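Local coordinates for Alr4995 protein (Nostoc sp., PDB 6LRG) that probably hydrolyses arginine to ornithine through a guanidine-modifying domain, here holding L-ornithine, and carries a C-terminal Rossmann-fold region, at residues L8-D13 with P64-T69; D13-D18 with T253-A258; A217-N222 with A261-T266. One frame throughout, in Å; residues are numbered along the deposited sequence.

Contact 1: L8-D13 with P64-T69. With ORN (L-ornithine), chain E.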
loop_
_atom_site.group_PDB
_atom_site.type_symbol
_atom_site.label_atom_id
_atom_site.label_comp_id
_atom_site.label_asym_id
_atom_site.label_seq_id
_atom_site.Cartn_x
_atom_site.Cartn_y
_atom_site.Cartn_z
ATOM N N LEU B 8 -26.969 52.984 -4.771
ATOM C CA LEU B 8 -25.871 53.609 -5.483
ATOM C C LEU B 8 -25.308 52.646 -6.510
ATOM O O LEU B 8 -24.963 51.522 -6.157
ATOM C CB LEU B 8 -24.782 54.030 -4.511
ATOM C CG LEU B 8 -23.577 54.701 -5.156
ATOM C CD1 LEU B 8 -24.001 56.031 -5.775
ATOM C CD2 LEU B 8 -22.498 54.889 -4.124
ATOM N N MET B 9 -25.232 53.077 -7.770
ATOM C CA MET B 9 -24.617 52.281 -8.841
ATOM C C MET B 9 -23.606 53.108 -9.632
ATOM O O MET B 9 -23.472 54.312 -9.406
ATOM C CB MET B 9 -25.681 51.719 -9.793
ATOM C CG MET B 9 -26.618 50.730 -9.143
ATOM S SD MET B 9 -27.810 50.019 -10.290
ATOM C CE MET B 9 -26.722 49.299 -11.519
ATOM N N CYS B 10 -22.897 52.465 -10.556
ATOM C CA CYS B 10 -21.907 53.156 -11.372
ATOM C C CYS B 10 -21.897 52.562 -12.778
ATOM O O CYS B 10 -21.720 51.356 -12.938
ATOM C CB CYS B 10 -20.524 53.069 -10.729
ATOM S SG CYS B 10 -19.200 54.018 -11.538
ATOM N N PRO B 11 -22.117 53.410 -13.802
ATOM C CA PRO B 11 -22.178 52.952 -15.194
ATOM C C PRO B 11 -20.861 52.355 -15.696
ATOM O O PRO B 11 -19.783 52.855 -15.370
ATOM C CB PRO B 11 -22.530 54.227 -15.970
ATOM C CG PRO B 11 -22.106 55.337 -15.092
ATOM C CD PRO B 11 -22.343 54.862 -13.696
ATOM N N PRO B 12 -20.958 51.282 -16.492
ATOM C CA PRO B 12 -19.824 50.534 -17.037
ATOM C C PRO B 12 -19.147 51.209 -18.215
ATOM O O PRO B 12 -18.707 50.502 -19.119
ATOM C CB PRO B 12 -20.464 49.220 -17.480
ATOM C CG PRO B 12 -21.872 49.582 -17.776
ATOM C CD PRO B 12 -22.243 50.621 -16.787
ATOM N N ASP B 13 -19.058 52.537 -18.205
ATOM C CA ASP B 13 -18.514 53.272 -19.346
ATOM C C ASP B 13 -17.033 52.988 -19.566
ATOM O O ASP B 13 -16.557 53.052 -20.694
ATOM C CB ASP B 13 -18.737 54.781 -19.183
ATOM C CG ASP B 13 -20.193 55.140 -18.891
ATOM O OD1 ASP B 13 -21.079 54.262 -18.999
ATOM O OD2 ASP B 13 -20.448 56.319 -18.568
ATOM N N PRO B 64 -11.763 50.351 -13.525
ATOM C CA PRO B 64 -12.891 49.634 -14.128
ATOM C C PRO B 64 -13.796 48.976 -13.094
ATOM O O PRO B 64 -14.964 48.722 -13.387
ATOM C CB PRO B 64 -12.206 48.574 -14.993
ATOM C CG PRO B 64 -10.899 48.320 -14.308
ATOM C CD PRO B 64 -10.482 49.649 -13.733
ATOM N N ASP B 65 -13.258 48.694 -11.909
ATOM C CA ASP B 65 -14.016 48.019 -10.862
ATOM C C ASP B 65 -14.872 49.014 -10.070
ATOM O O ASP B 65 -15.523 48.648 -9.097
ATOM C CB ASP B 65 -13.069 47.263 -9.917
ATOM C CG ASP B 65 -12.561 45.942 -10.509
ATOM O OD1 ASP B 65 -13.398 45.087 -10.872
ATOM O OD2 ASP B 65 -11.323 45.765 -10.610
ATOM N N LEU B 66 -14.887 50.267 -10.503
ATOM C CA LEU B 66 -15.719 51.280 -9.858
ATOM C C LEU B 66 -17.197 50.913 -9.962
ATOM O O LEU B 66 -18.010 51.328 -9.136
ATOM C CB LEU B 66 -15.460 52.651 -10.473
ATOM C CG LEU B 66 -15.738 53.844 -9.563
ATOM C CD1 LEU B 66 -14.778 53.810 -8.394
ATOM C CD2 LEU B 66 -15.645 55.170 -10.326
ATOM N N VAL B 67 -17.540 50.103 -10.961
ATOM C CA VAL B 67 -18.911 49.634 -11.128
ATOM C C VAL B 67 -19.377 48.824 -9.927
ATOM O O VAL B 67 -20.578 48.666 -9.702
ATOM C CB VAL B 67 -19.063 48.761 -12.393
ATOM C CG1 VAL B 67 -18.995 49.612 -13.630
ATOM C CG2 VAL B 67 -17.982 47.665 -12.427
ATOM N N PHE B 68 -18.426 48.291 -9.162
ATOM C CA PHE B 68 -18.775 47.457 -8.013
ATOM C C PHE B 68 -18.879 48.306 -6.757
ATOM O O PHE B 68 -18.001 48.287 -5.894
ATOM C CB PHE B 68 -17.765 46.320 -7.844
ATOM C CG PHE B 68 -17.779 45.344 -8.994
ATOM C CD1 PHE B 68 -18.955 44.684 -9.340
ATOM C CD2 PHE B 68 -16.632 45.106 -9.743
ATOM C CE1 PHE B 68 -18.984 43.795 -10.405
ATOM C CE2 PHE B 68 -16.654 44.220 -10.812
ATOM C CZ PHE B 68 -17.828 43.561 -11.140
ATOM N N THR B 69 -19.982 49.047 -6.672
ATOM C CA THR B 69 -20.191 50.014 -5.605
ATOM C C THR B 69 -20.491 49.393 -4.245
ATOM O O THR B 69 -20.421 50.081 -3.238
ATOM C CB THR B 69 -21.335 50.949 -5.949
ATOM O OG1 THR B 69 -22.480 50.157 -6.275
ATOM C CG2 THR B 69 -20.958 51.841 -7.132
HETATM N N ORN E . -12.816 42.931 -9.335
HETATM C CA ORN E . -13.463 43.210 -8.090
HETATM C CB ORN E . -14.770 42.452 -7.978
HETATM C CG ORN E . -15.462 42.807 -6.679
HETATM C CD ORN E . -16.866 42.247 -6.669
HETATM N NE ORN E . -17.343 42.135 -5.325
HETATM C C ORN E . -12.521 42.826 -6.973
HETATM O O ORN E . -12.493 43.472 -5.893
HETATM O OXT ORN E . -11.737 41.862 -7.149
#
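The hydroxyl of Thr69 donates a hydrogen bond to the backbone oxygen of Leu8, with OG1 2.8 Å from O. The donor stands above the carbonyl plane, 39° out of it. With chi1 at 53°, OG1 lies between the backbone N and the carbonyl carbon of Thr69. The same torsion puts CG2 of Thr69 anti to its carbonyl carbon, 3.8 Å from CB of Cys10. A valine in its place would probably leave the Leu8 backbone oxygen without its hydroxyl partner. The contact joins the end of strand 6-9 to the loop that follows strand 53-56, in what is probably the pentein fold (alpha/beta propeller) of the guanidine-modifying superfamily. Cys10 faces that loop: SG lies 3.9 Å from CD2 of Leu66, and CB rests on the Leu66 backbone oxygen. Val67 uses both its methyls. CG1 of Val67 sits 3.3 Å from the backbone O of Cys10. It also packs on CA of Pro12. CG2 of Val67 lies over the centre of one face of the Phe68 ring, 3.9 Å above its plane. The ornithine CD lies over the opposite face, toward the rim. Asp65 OD1 accepts a 2.7 Å hydrogen bond from the ornithine N, while its OD2 is bonded to the Tyr19 hydroxyl.

Contact 2: D13-D18 with T253-A258. With ORN (L-ornithine), chain E.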
loop_
_atom_site.group_PDB
_atom_site.type_symbol
_atom_site.label_atom_id
_atom_site.label_comp_id
_atom_site.label_asym_id
_atom_site.label_seq_id
_atom_site.Cartn_x
_atom_site.Cartn_y
_atom_site.Cartn_z
ATOM N N ASP B 13 -19.058 52.537 -18.205
ATOM C CA ASP B 13 -18.514 53.272 -19.346
ATOM C C ASP B 13 -17.033 52.988 -19.566
ATOM O O ASP B 13 -16.557 53.052 -20.694
ATOM C CB ASP B 13 -18.737 54.781 -19.183
ATOM C CG ASP B 13 -20.193 55.140 -18.891
ATOM O OD1 ASP B 13 -21.079 54.262 -18.999
ATOM O OD2 ASP B 13 -20.448 56.319 -18.568
ATOM N N HIS B 14 -16.309 52.664 -18.498
ATOM C CA HIS B 14 -14.896 52.315 -18.623
ATOM C C HIS B 14 -14.614 50.941 -18.044
ATOM O O HIS B 14 -13.523 50.662 -17.550
ATOM C CB HIS B 14 -14.032 53.366 -17.946
ATOM C CG HIS B 14 -14.331 54.751 -18.411
ATOM N ND1 HIS B 14 -15.189 55.593 -17.736
ATOM C CD2 HIS B 14 -13.929 55.425 -19.513
ATOM C CE1 HIS B 14 -15.274 56.741 -18.385
ATOM N NE2 HIS B 14 -14.520 56.665 -19.466
ATOM N N TYR B 15 -15.610 50.074 -18.121
ATOM C CA TYR B 15 -15.498 48.758 -17.529
ATOM C C TYR B 15 -14.541 47.877 -18.319
ATOM O O TYR B 15 -14.370 48.056 -19.527
ATOM C CB TYR B 15 -16.871 48.115 -17.440
ATOM C CG TYR B 15 -16.857 46.704 -16.918
ATOM C CD1 TYR B 15 -16.543 46.437 -15.591
ATOM C CD2 TYR B 15 -17.180 45.636 -17.750
ATOM C CE1 TYR B 15 -16.536 45.137 -15.106
ATOM C CE2 TYR B 15 -17.183 44.338 -17.278
ATOM C CZ TYR B 15 -16.858 44.089 -15.955
ATOM O OH TYR B 15 -16.857 42.793 -15.491
ATOM N N ASP B 16 -13.920 46.932 -17.622
ATOM C CA ASP B 16 -12.947 46.032 -18.224
ATOM C C ASP B 16 -12.455 45.010 -17.194
ATOM O O ASP B 16 -12.921 44.982 -16.053
ATOM C CB ASP B 16 -11.767 46.836 -18.790
ATOM C CG ASP B 16 -10.935 46.047 -19.794
ATOM O OD1 ASP B 16 -11.512 45.251 -20.573
ATOM O OD2 ASP B 16 -9.703 46.249 -19.819
ATOM N N VAL B 17 -11.538 44.149 -17.620
ATOM C CA VAL B 17 -10.757 43.328 -16.709
ATOM C C VAL B 17 -9.284 43.626 -17.004
ATOM O O VAL B 17 -8.660 42.981 -17.838
ATOM C CB VAL B 17 -11.084 41.827 -16.862
ATOM C CG1 VAL B 17 -10.291 41.000 -15.874
ATOM C CG2 VAL B 17 -12.569 41.588 -16.655
ATOM N N ASP B 18 -8.751 44.642 -16.333
ATOM C CA ASP B 18 -7.400 45.148 -16.582
ATOM C C ASP B 18 -6.315 44.321 -15.913
ATOM O O ASP B 18 -5.128 44.476 -16.213
ATOM C CB ASP B 18 -7.288 46.600 -16.093
ATOM C CG ASP B 18 -7.824 47.607 -17.097
ATOM O OD1 ASP B 18 -7.678 47.363 -18.313
ATOM O OD2 ASP B 18 -8.411 48.633 -16.669
ATOM N N THR B 253 -23.651 38.090 -16.969
ATOM C CA THR B 253 -22.502 37.248 -17.280
ATOM C C THR B 253 -21.231 38.039 -17.561
ATOM O O THR B 253 -20.129 37.562 -17.294
ATOM C CB THR B 253 -22.808 36.331 -18.491
ATOM O OG1 THR B 253 -22.662 37.065 -19.715
ATOM C CG2 THR B 253 -24.234 35.781 -18.396
ATOM N N GLU B 254 -21.369 39.254 -18.074
ATOM C CA GLU B 254 -20.185 40.041 -18.399
ATOM C C GLU B 254 -19.504 40.583 -17.132
ATOM O O GLU B 254 -18.359 41.045 -17.172
ATOM C CB GLU B 254 -20.550 41.181 -19.343
ATOM C CG GLU B 254 -19.412 41.618 -20.249
ATOM C CD GLU B 254 -19.049 40.582 -21.304
ATOM O OE1 GLU B 254 -19.863 39.668 -21.565
ATOM O OE2 GLU B 254 -17.944 40.688 -21.881
ATOM N N PHE B 255 -20.194 40.502 -15.998
ATOM C CA PHE B 255 -19.614 40.975 -14.747
ATOM C C PHE B 255 -19.175 39.816 -13.850
ATOM O O PHE B 255 -18.270 39.971 -13.017
ATOM C CB PHE B 255 -20.601 41.897 -14.030
ATOM C CG PHE B 255 -20.888 43.165 -14.793
ATOM C CD1 PHE B 255 -20.025 44.249 -14.710
ATOM C CD2 PHE B 255 -22.000 43.261 -15.619
ATOM C CE1 PHE B 255 -20.282 45.416 -15.421
ATOM C CE2 PHE B 255 -22.261 44.424 -16.331
ATOM C CZ PHE B 255 -21.400 45.500 -16.234
ATOM N N LEU B 256 -19.783 38.647 -14.036
ATOM C CA LEU B 256 -19.269 37.437 -13.403
ATOM C C LEU B 256 -17.808 37.212 -13.785
ATOM O O LEU B 256 -17.109 36.466 -13.120
ATOM C CB LEU B 256 -20.079 36.200 -13.793
ATOM C CG LEU B 256 -21.555 36.049 -13.429
ATOM C CD1 LEU B 256 -21.871 34.591 -13.106
ATOM C CD2 LEU B 256 -21.936 36.950 -12.286
ATOM N N LYS B 257 -17.356 37.861 -14.856
ATOM C CA LYS B 257 -15.998 37.695 -15.361
ATOM C C LYS B 257 -14.991 38.638 -14.692
ATOM O O LYS B 257 -13.777 38.524 -14.898
ATOM C CB LYS B 257 -15.992 37.894 -16.875
ATOM C CG LYS B 257 -16.972 36.949 -17.599
ATOM C CD LYS B 257 -16.994 37.131 -19.115
ATOM C CE LYS B 257 -15.821 37.973 -19.606
ATOM N NZ LYS B 257 -15.872 38.177 -21.080
ATOM N N ALA B 258 -15.493 39.572 -13.890
ATOM C CA ALA B 258 -14.602 40.372 -13.058
ATOM C C ALA B 258 -14.732 39.936 -11.610
ATOM O O ALA B 258 -13.982 40.382 -10.758
ATOM C CB ALA B 258 -14.900 41.835 -13.191
HETATM N N ORN E . -12.816 42.931 -9.335
HETATM C CA ORN E . -13.463 43.210 -8.090
HETATM C CB ORN E . -14.770 42.452 -7.978
HETATM C CG ORN E . -15.462 42.807 -6.679
HETATM C CD ORN E . -16.866 42.247 -6.669
HETATM N NE ORN E . -17.343 42.135 -5.325
HETATM C C ORN E . -12.521 42.826 -6.973
HETATM O O ORN E . -12.493 43.472 -5.893
HETATM O OXT ORN E . -11.737 41.862 -7.149
#
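The Tyr15 ring carries Phe255 on one face, with CE1 of Phe255 3.6 Å above the ring plane and over its centre. At the edge of the Tyr15 ring, near its plane, lie Ala258 CB and the backbone oxygen of Glu254. The two rings meet at a slant. Their planes are turned 42° apart and their centroids are 4.5 Å apart. CD1 of Phe255 comes to 3.4 Å from CZ of Tyr15. CG of Tyr15 is anti to the backbone N (chi1 176°), which carries the ring out toward residues 253-258. The phenol then ends in a hydrogen bond: OH of Tyr15 donates to the Glu254 backbone oxygen at 2.9 Å. The donor lies in the carbonyl plane, on a lone pair, with a C=O...donor angle of 134°. The same Tyr15 OH packs on Ala258 CB at 3.2 Å. The phenol rotation is therefore set from two sides, by the bond at its tip and by Phe255 over its face. Val17 adds its CG2 methyl, 3.7 Å from the Lys257 oxygen. The turn holding Ala258 also borders the ornithine pocket, probably the active site. The Ala258 backbone oxygen accepts a 3.1 Å hydrogen bond from the ornithine N and another from Asn22. The Glu254 carboxylate bonds Arg36 and the Ser33 backbone N, and its salt-bridge partner Lys257, weakly hydrogen-bonded to it, also bonds the Lys31 oxygen. The contact ties the loop after strand 6-9 to the short helix 253-256; Ala37 of helix 34-49 packs on Tyr15 and Phe255, and Trp41 of that helix on Phe255.

Contact 3: A217-N222 with A261-T266. With ORN (L-ornithine), chain E.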
loop_
_atom_site.group_PDB
_atom_site.type_symbol
_atom_site.label_atom_id
_atom_site.label_comp_id
_atom_site.label_asym_id
_atom_site.label_seq_id
_atom_site.Cartn_x
_atom_site.Cartn_y
_atom_site.Cartn_z
ATOM N N ALA B 217 -25.839 33.201 -6.950
ATOM C CA ALA B 217 -27.216 33.291 -6.474
ATOM C C ALA B 217 -27.347 34.126 -5.198
ATOM O O ALA B 217 -28.389 34.729 -4.941
ATOM C CB ALA B 217 -27.779 31.895 -6.239
ATOM N N CYS B 218 -26.291 34.156 -4.394
ATOM C CA CYS B 218 -26.337 34.868 -3.127
ATOM C C CYS B 218 -26.145 36.355 -3.343
ATOM O O CYS B 218 -26.411 37.181 -2.463
ATOM C CB CYS B 218 -25.280 34.328 -2.186
ATOM S SG CYS B 218 -25.730 32.715 -1.527
ATOM N N ASN B 219 -25.688 36.667 -4.545
ATOM C CA ASN B 219 -25.358 38.011 -4.976
ATOM C C ASN B 219 -26.608 38.667 -5.596
ATOM O O ASN B 219 -26.646 39.135 -6.731
ATOM C CB ASN B 219 -24.073 37.883 -5.830
ATOM C CG ASN B 219 -23.271 39.150 -5.911
ATOM O OD1 ASN B 219 -23.780 40.151 -5.638
ATOM N ND2 ASN B 219 -21.956 39.035 -5.995
ATOM N N THR B 220 -27.606 38.711 -4.711
ATOM C CA THR B 220 -28.995 39.059 -4.947
ATOM C C THR B 220 -29.373 40.363 -4.269
ATOM O O THR B 220 -29.088 40.563 -3.084
ATOM C CB THR B 220 -29.929 37.935 -4.412
ATOM O OG1 THR B 220 -30.122 36.939 -5.421
ATOM C CG2 THR B 220 -31.277 38.478 -3.977
ATOM N N VAL B 221 -30.006 41.247 -5.036
ATOM C CA VAL B 221 -30.587 42.462 -4.497
ATOM C C VAL B 221 -31.987 42.135 -4.025
ATOM O O VAL B 221 -32.770 41.536 -4.756
ATOM C CB VAL B 221 -30.612 43.571 -5.545
ATOM C CG1 VAL B 221 -31.260 44.820 -4.989
ATOM C CG2 VAL B 221 -29.204 43.857 -6.012
ATOM N N ASN B 222 -32.302 42.509 -2.799
ATOM C CA ASN B 222 -33.612 42.220 -2.269
ATOM C C ASN B 222 -34.340 43.492 -1.921
ATOM O O ASN B 222 -33.978 44.186 -0.972
ATOM C CB ASN B 222 -33.510 41.318 -1.043
ATOM C CG ASN B 222 -34.811 41.221 -0.291
ATOM O OD1 ASN B 222 -35.803 40.728 -0.825
ATOM N ND2 ASN B 222 -34.821 41.694 0.957
ATOM N N ALA B 261 -21.708 40.196 -9.355
ATOM C CA ALA B 261 -23.027 40.123 -9.983
ATOM C C ALA B 261 -23.947 41.231 -9.492
ATOM O O ALA B 261 -23.518 42.370 -9.292
ATOM C CB ALA B 261 -23.665 38.766 -9.737
ATOM N N ALA B 262 -25.216 40.889 -9.293
ATOM C CA ALA B 262 -26.224 41.895 -9.008
ATOM C C ALA B 262 -25.890 42.687 -7.750
ATOM O O ALA B 262 -25.821 43.916 -7.822
ATOM C CB ALA B 262 -27.612 41.259 -8.893
ATOM N N LYS B 263 -25.680 42.006 -6.617
ATOM C CA LYS B 263 -25.423 42.709 -5.351
ATOM C C LYS B 263 -24.202 43.610 -5.485
ATOM O O LYS B 263 -24.226 44.739 -5.016
ATOM C CB LYS B 263 -25.179 41.748 -4.187
ATOM C CG LYS B 263 -26.196 41.617 -3.162
ATOM C CD LYS B 263 -25.891 42.566 -2.079
ATOM C CE LYS B 263 -26.812 42.269 -0.943
ATOM N NZ LYS B 263 -26.360 42.948 0.274
ATOM N N CYS B 264 -23.144 43.107 -6.124
ATOM C CA CYS B 264 -21.876 43.817 -6.199
ATOM C C CYS B 264 -21.982 45.122 -6.947
ATOM O O CYS B 264 -21.226 46.061 -6.695
ATOM C CB CYS B 264 -20.820 42.949 -6.869
ATOM S SG CYS B 264 -20.262 41.637 -5.822
ATOM N N LEU B 265 -22.921 45.166 -7.880
ATOM C CA LEU B 265 -23.126 46.342 -8.705
ATOM C C LEU B 265 -23.973 47.413 -8.001
ATOM O O LEU B 265 -24.150 48.506 -8.530
ATOM C CB LEU B 265 -23.767 45.919 -10.024
ATOM C CG LEU B 265 -22.821 45.117 -10.915
ATOM C CD1 LEU B 265 -23.575 44.388 -12.021
ATOM C CD2 LEU B 265 -21.748 46.032 -11.486
ATOM N N THR B 266 -24.474 47.101 -6.805
ATOM C CA THR B 266 -25.350 48.011 -6.070
ATOM C C THR B 266 -24.904 48.235 -4.636
ATOM O O THR B 266 -24.222 47.400 -4.047
ATOM C CB THR B 266 -26.819 47.499 -6.006
ATOM O OG1 THR B 266 -26.915 46.412 -5.070
ATOM C CG2 THR B 266 -27.320 47.053 -7.374
HETATM N N ORN E . -12.816 42.931 -9.335
HETATM C CA ORN E . -13.463 43.210 -8.090
HETATM C CB ORN E . -14.770 42.452 -7.978
HETATM C CG ORN E . -15.462 42.807 -6.679
HETATM C CD ORN E . -16.866 42.247 -6.669
HETATM N NE ORN E . -17.343 42.135 -5.325
HETATM C C ORN E . -12.521 42.826 -6.973
HETATM O O ORN E . -12.493 43.472 -5.893
HETATM O OXT ORN E . -11.737 41.862 -7.149
#
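Asn219 is the centre of an inverse gamma turn, and its CA comes within 4.7 Å of CA of Lys263, in a helix-like bend at 262-265 that lacks regular helix bonds. The backbone N of Lys263 donates to the backbone O of Asn219 at 3.0 Å, with the donor far above the carbonyl plane. The Asn219 side chain reaches across to residues 261-264. A chi1 of -157° turns the amide away from its own backbone N and brings ND2 to Cys264. ND2 of Asn219 donates to SG of Cys264 at 3.1 Å. The bond is nearly straight, with an N-H...S angle of 169°, and the sulfur lies in the amide plane. The amide oxygen is placed less surely. Cys264 SG is also 3.0 Å from the NE of the bound ornithine. This is consistent with the cysteine nucleophile of the guanidine-modifying superfamily, and Asn219 would then be a second-shell residue that helps position the sulfur. Phe68 and Asp170 also touch the Cys264 side chain. Val221, at the start of strand 221-223, packs its CG2 4.2 Å from CB of Ala262 and 3.6 Å from OG1 of Thr266. That hydroxyl donates to the Lys263 oxygen, joined there by the Thr266 backbone N from the same face. Across the turn, Thr220 OG1 donates to the Ala217 oxygen at 2.8 Å. Val221 and Thr266 also meet Phe7 of strand 6-9 and Leu48 of helix 34-49.

All three contacts lie on one side of the chain's centre and border the same ornithine. The centres of contacts 1 and 2 are about 10 Å apart, those of 1 and 3 about 13 Å, and those of 2 and 3 about 15 Å. Contacts 1 and 2 share Asp13, and their segments alternate along the chain, as do those of contacts 2 and 3. Contact 1 closes before contact 3 opens. Helix 34-49 packs against all of them. Leu265 of contact 3 touches Thr69 of contact 1, and Pro64 packs on the 13-18 loop. Distant parts of the sequence thus converge on one ligand site in the N-terminal part.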